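Local coordinates for alanine racemase (Acinetobacter baumannii, PDB 4QHR), which belongs to the alanine racemase family, whose members join an N-terminal TIM barrel to a second, largely beta-stranded domain, at residues Pro138-Val143 with Leu178-Thr183; Thr146-Ser149 with Thr153-Leu156. All blocks are in the same frame, centred on the assembly; numbering follows the deposited sequence.

Contact 1 (Pro138-Val143 with Leu178-Thr183)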
loop_
_atom_site.group_PDB
_atom_site.type_symbol
_atom_site.label_atom_id
_atom_site.label_comp_id
_atom_site.label_asym_id
_atom_site.label_seq_id
_atom_site.Cartn_x
_atom_site.Cartn_y
_atom_site.Cartn_z
ATOM N N PRO A 138 3.882 39.057 6.630
ATOM C CA PRO A 138 4.144 39.824 5.371
ATOM C C PRO A 138 5.374 39.489 4.563
ATOM O O PRO A 138 5.532 40.079 3.498
ATOM C CB PRO A 138 4.287 41.280 5.886
ATOM C CG PRO A 138 4.884 41.117 7.252
ATOM C CD PRO A 138 4.258 39.856 7.829
ATOM N N GLU A 139 6.210 38.559 5.022
ATOM C CA GLU A 139 7.439 38.191 4.325
ATOM C C GLU A 139 7.285 37.844 2.862
ATOM O O GLU A 139 8.163 38.136 2.072
ATOM C CB GLU A 139 8.086 36.977 4.964
ATOM N N ILE A 140 6.181 37.199 2.518
ATOM C CA ILE A 140 5.883 36.813 1.144
ATOM C C ILE A 140 5.819 38.017 0.205
ATOM O O ILE A 140 6.160 37.914 -0.959
ATOM C CB ILE A 140 4.597 35.957 1.036
ATOM C CG1 ILE A 140 4.568 35.235 -0.318
ATOM C CG2 ILE A 140 3.333 36.770 1.170
ATOM C CD1 ILE A 140 3.530 34.135 -0.449
ATOM N N ILE A 141 5.415 39.169 0.722
ATOM C CA ILE A 141 5.304 40.376 -0.111
ATOM C C ILE A 141 6.680 40.835 -0.534
ATOM O O ILE A 141 6.882 41.176 -1.685
ATOM C CB ILE A 141 4.522 41.500 0.595
ATOM C CG1 ILE A 141 3.103 41.035 0.849
ATOM C CG2 ILE A 141 4.541 42.792 -0.248
ATOM C CD1 ILE A 141 2.357 41.880 1.859
ATOM N N GLU A 142 7.645 40.777 0.364
ATOM C CA GLU A 142 8.984 41.201 0.024
ATOM C C GLU A 142 9.619 40.245 -0.940
ATOM O O GLU A 142 10.330 40.681 -1.823
ATOM C CB GLU A 142 9.831 41.375 1.294
ATOM C CG GLU A 142 9.160 42.362 2.269
ATOM C CD GLU A 142 8.851 43.695 1.578
ATOM O OE1 GLU A 142 9.852 44.303 1.104
ATOM O OE2 GLU A 142 7.659 44.133 1.484
ATOM N N VAL A 143 9.351 38.942 -0.759
ATOM C CA VAL A 143 9.864 37.899 -1.652
ATOM C C VAL A 143 9.346 38.188 -3.049
ATOM O O VAL A 143 10.095 38.276 -3.962
ATOM C CB VAL A 143 9.432 36.489 -1.188
ATOM C CG1 VAL A 143 9.721 35.424 -2.244
ATOM C CG2 VAL A 143 10.129 36.129 0.120
ATOM N N LEU A 178 -6.558 36.949 -0.777
ATOM C CA LEU A 178 -7.009 38.164 -1.510
ATOM C C LEU A 178 -6.209 39.407 -1.101
ATOM O O LEU A 178 -5.897 40.247 -1.937
ATOM C CB LEU A 178 -8.499 38.423 -1.324
ATOM C CG LEU A 178 -9.476 37.359 -1.824
ATOM C CD1 LEU A 178 -10.937 37.690 -1.510
ATOM C CD2 LEU A 178 -9.281 37.170 -3.319
ATOM N N HIS A 179 -5.862 39.505 0.173
ATOM C CA HIS A 179 -5.012 40.602 0.669
ATOM C C HIS A 179 -3.676 40.573 -0.029
ATOM O O HIS A 179 -3.169 41.610 -0.469
ATOM C CB HIS A 179 -4.832 40.558 2.218
ATOM C CG HIS A 179 -3.670 41.361 2.721
ATOM N ND1 HIS A 179 -3.572 42.723 2.551
ATOM C CD2 HIS A 179 -2.549 40.987 3.386
ATOM C CE1 HIS A 179 -2.442 43.159 3.086
ATOM N NE2 HIS A 179 -1.798 42.123 3.596
ATOM N N ILE A 180 -3.101 39.383 -0.167
ATOM C CA ILE A 180 -1.788 39.309 -0.752
ATOM C C ILE A 180 -1.893 39.552 -2.242
ATOM O O ILE A 180 -1.071 40.251 -2.789
ATOM C CB ILE A 180 -1.067 37.989 -0.429
ATOM C CG1 ILE A 180 -0.859 37.839 1.087
ATOM C CG2 ILE A 180 0.293 37.974 -1.115
ATOM C CD1 ILE A 180 0.143 38.809 1.699
ATOM N N LYS A 181 -2.894 38.971 -2.880
ATOM C CA LYS A 181 -3.144 39.173 -4.304
ATOM C C LYS A 181 -3.240 40.702 -4.591
ATOM O O LYS A 181 -2.444 41.250 -5.374
ATOM C CB LYS A 181 -4.409 38.423 -4.700
ATOM C CG LYS A 181 -4.945 38.557 -6.133
ATOM C CD LYS A 181 -4.018 38.044 -7.158
ATOM C CE LYS A 181 -4.703 37.583 -8.424
ATOM N NZ LYS A 181 -4.941 38.653 -9.408
ATOM N N GLU A 182 -4.182 41.368 -3.921
ATOM C CA GLU A 182 -4.365 42.828 -4.030
ATOM C C GLU A 182 -3.066 43.554 -3.858
ATOM O O GLU A 182 -2.684 44.378 -4.691
ATOM C CB GLU A 182 -5.365 43.372 -2.967
ATOM N N THR A 183 -2.369 43.249 -2.785
ATOM C CA THR A 183 -1.070 43.878 -2.495
ATOM C C THR A 183 0.039 43.668 -3.570
ATOM O O THR A 183 0.887 44.559 -3.780
ATOM C CB THR A 183 -0.553 43.432 -1.091
ATOM O OG1 THR A 183 -1.525 43.766 -0.089
ATOM C CG2 THR A 183 0.689 44.121 -0.749
#
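I141 and I140 meet I180 and T183 where two neighbouring helices on the outside of the TIM barrel, 139-149 and 168-184, run side by side. Measured on the short segments, their axes come within 10.6 Å and diverge by 30°, the near-parallel course expected of successive helices in a beta/alpha barrel. I141 and I180 share the greater part of the contact. From the CB of I141 the chain forks into two branches that face different partners. CG2 goes to the threonine, with T183 CG2 4.1 Å from I141 CG2. The longer branch lies beside the backbone N (chi1 -63°) and extends across the gap: I141 CG1 sits 3.8 Å from I180 CD1. At the tip, I141 CD1 is shared, resting 3.8 Å from I180 CD1 and 3.8 Å from T183 CG2, the side chains of I141 and T183 crossing at about a right angle. Deeper in the interface, I140 adds its short branch, placing CG2 3.8 Å from I180 CD1, while the side chain as a whole also reaches V124 on a barrel strand below. I180 CD1 is therefore approached by both isoleucines of helix 139-149. No hydrogen bond spans the two segments; carbon meets carbon throughout. T183 turns its methyl to I141 and its hydroxyl back into its own helix: T183 OG1 donates to H179 O at 2.7 Å, tilted 31° from the carbonyl plane, while T183 N reaches the same oxygen from the opposite face.

Contact 2 (Thr146-Ser149 with Thr153-Leu156); sequences TLKS and TCVL
K148 NZ is gripped by two backbone carbonyls, C184 O and P186 O, at and just past the end of helix 168-184, while the base of the same side chain skirts C154. The lysine runs out fully extended, and its CG stays a loose 4.4 Å from C154 SG. The closer touch is with L147, whose CB lies 3.8 Å from C154 SG; L147 CD1 stands a little farther off, 4.2 Å from that sulfur. C154 points its thiol at the helix with SG beside the backbone N (chi1 -65°), in front of the last turn of helix 139-149. These pieces belong to one beta-alpha-beta unit of the barrel: strand 122-125, helix 139-149, then strand 154-157. Around them V122 and I187 also touch C154, and L147 continues onto V124 and onto F105, L108 and I109 of helix 102-110. In that final helical turn, S149 OG turns back to T146 O at 3.0 Å. Toward L147 the thiol presents its sulfur as an apolar surface, and no hydrogen bond joins the two segments, so the contact between helix and strand here is one of van der Waals packing in a buried place.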
loop_
_atom_site.group_PDB
_atom_site.type_symbol
_atom_site.label_atom_id
_atom_site.label_comp_id
_atom_site.label_asym_id
_atom_site.label_seq_id
_atom_site.Cartn_x
_atom_site.Cartn_y
_atom_site.Cartn_z
ATOM N N THR A 146 10.828 41.295 -4.611
ATOM C CA THR A 146 12.182 41.069 -5.031
ATOM C C THR A 146 12.290 40.238 -6.306
ATOM O O THR A 146 13.079 40.550 -7.206
ATOM C CB THR A 146 12.986 40.441 -3.875
ATOM O OG1 THR A 146 12.905 41.298 -2.745
ATOM C CG2 THR A 146 14.430 40.313 -4.229
ATOM N N LEU A 147 11.481 39.192 -6.402
ATOM C CA LEU A 147 11.517 38.355 -7.590
ATOM C C LEU A 147 11.100 39.142 -8.815
ATOM O O LEU A 147 11.734 39.035 -9.902
ATOM C CB LEU A 147 10.587 37.137 -7.415
ATOM C CG LEU A 147 11.097 36.126 -6.400
ATOM C CD1 LEU A 147 10.003 35.127 -6.023
ATOM C CD2 LEU A 147 12.308 35.414 -6.941
ATOM N N LYS A 148 10.019 39.899 -8.685
ATOM C CA LYS A 148 9.595 40.771 -9.804
ATOM C C LYS A 148 10.711 41.720 -10.256
ATOM O O LYS A 148 10.996 41.842 -11.450
ATOM C CB LYS A 148 8.387 41.616 -9.412
ATOM C CG LYS A 148 7.093 40.870 -9.349
ATOM C CD LYS A 148 5.999 41.901 -9.138
ATOM C CE LYS A 148 4.612 41.317 -9.217
ATOM N NZ LYS A 148 3.607 42.402 -9.233
ATOM N N SER A 149 11.351 42.371 -9.299
ATOM C CA SER A 149 12.406 43.320 -9.620
ATOM C C SER A 149 13.609 42.618 -10.207
ATOM O O SER A 149 14.283 43.197 -11.009
ATOM C CB SER A 149 12.768 44.208 -8.409
ATOM O OG SER A 149 13.533 43.474 -7.490
ATOM N N THR A 153 8.595 36.235 -13.513
ATOM C CA THR A 153 7.145 36.231 -13.561
ATOM C C THR A 153 6.718 35.245 -12.489
ATOM O O THR A 153 7.145 34.057 -12.488
ATOM C CB THR A 153 6.601 35.813 -14.936
ATOM O OG1 THR A 153 6.958 36.810 -15.916
ATOM C CG2 THR A 153 5.078 35.628 -14.928
ATOM N N CYS A 154 5.894 35.741 -11.583
ATOM C CA CYS A 154 5.462 34.995 -10.395
ATOM C C CYS A 154 4.044 34.456 -10.490
ATOM O O CYS A 154 3.178 34.997 -11.232
ATOM C CB CYS A 154 5.478 35.915 -9.166
ATOM S SG CYS A 154 7.088 36.491 -8.709
ATOM N N VAL A 155 3.769 33.405 -9.726
ATOM C CA VAL A 155 2.395 32.956 -9.503
ATOM C C VAL A 155 2.198 32.869 -8.008
ATOM O O VAL A 155 2.910 32.124 -7.372
ATOM C CB VAL A 155 2.115 31.569 -10.110
ATOM C CG1 VAL A 155 0.692 31.145 -9.818
ATOM C CG2 VAL A 155 2.409 31.560 -11.583
ATOM N N LEU A 156 1.272 33.611 -7.453
ATOM C CA LEU A 156 0.907 33.498 -6.049
ATOM C C LEU A 156 0.130 32.217 -5.880
ATOM O O LEU A 156 -0.953 32.048 -6.492
ATOM C CB LEU A 156 0.049 34.673 -5.612
ATOM C CG LEU A 156 -0.467 34.673 -4.167
ATOM C CD1 LEU A 156 0.701 34.647 -3.187
ATOM C CD2 LEU A 156 -1.308 35.930 -3.954
#

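Overall arrangement
From the N terminus, the chain leaves barrel strand 122-125 and enters helix 139-149, whose first turn belongs to contact 1 and whose last belongs to contact 2. A short turn then leads into strand 154-157, so contact 2 closes a tight loop only a few residues long. The chain runs on into helix 168-184, whose last turns, 178-183, pack beside the start of helix 139-149 and close contact 1, a wider loop that contains contact 2 entirely. Their centres are 11 Å apart, bridged by L156, which packs on I140, I180 and K181. Together they tie two outer helices and the strand between them into one wall of the barrel.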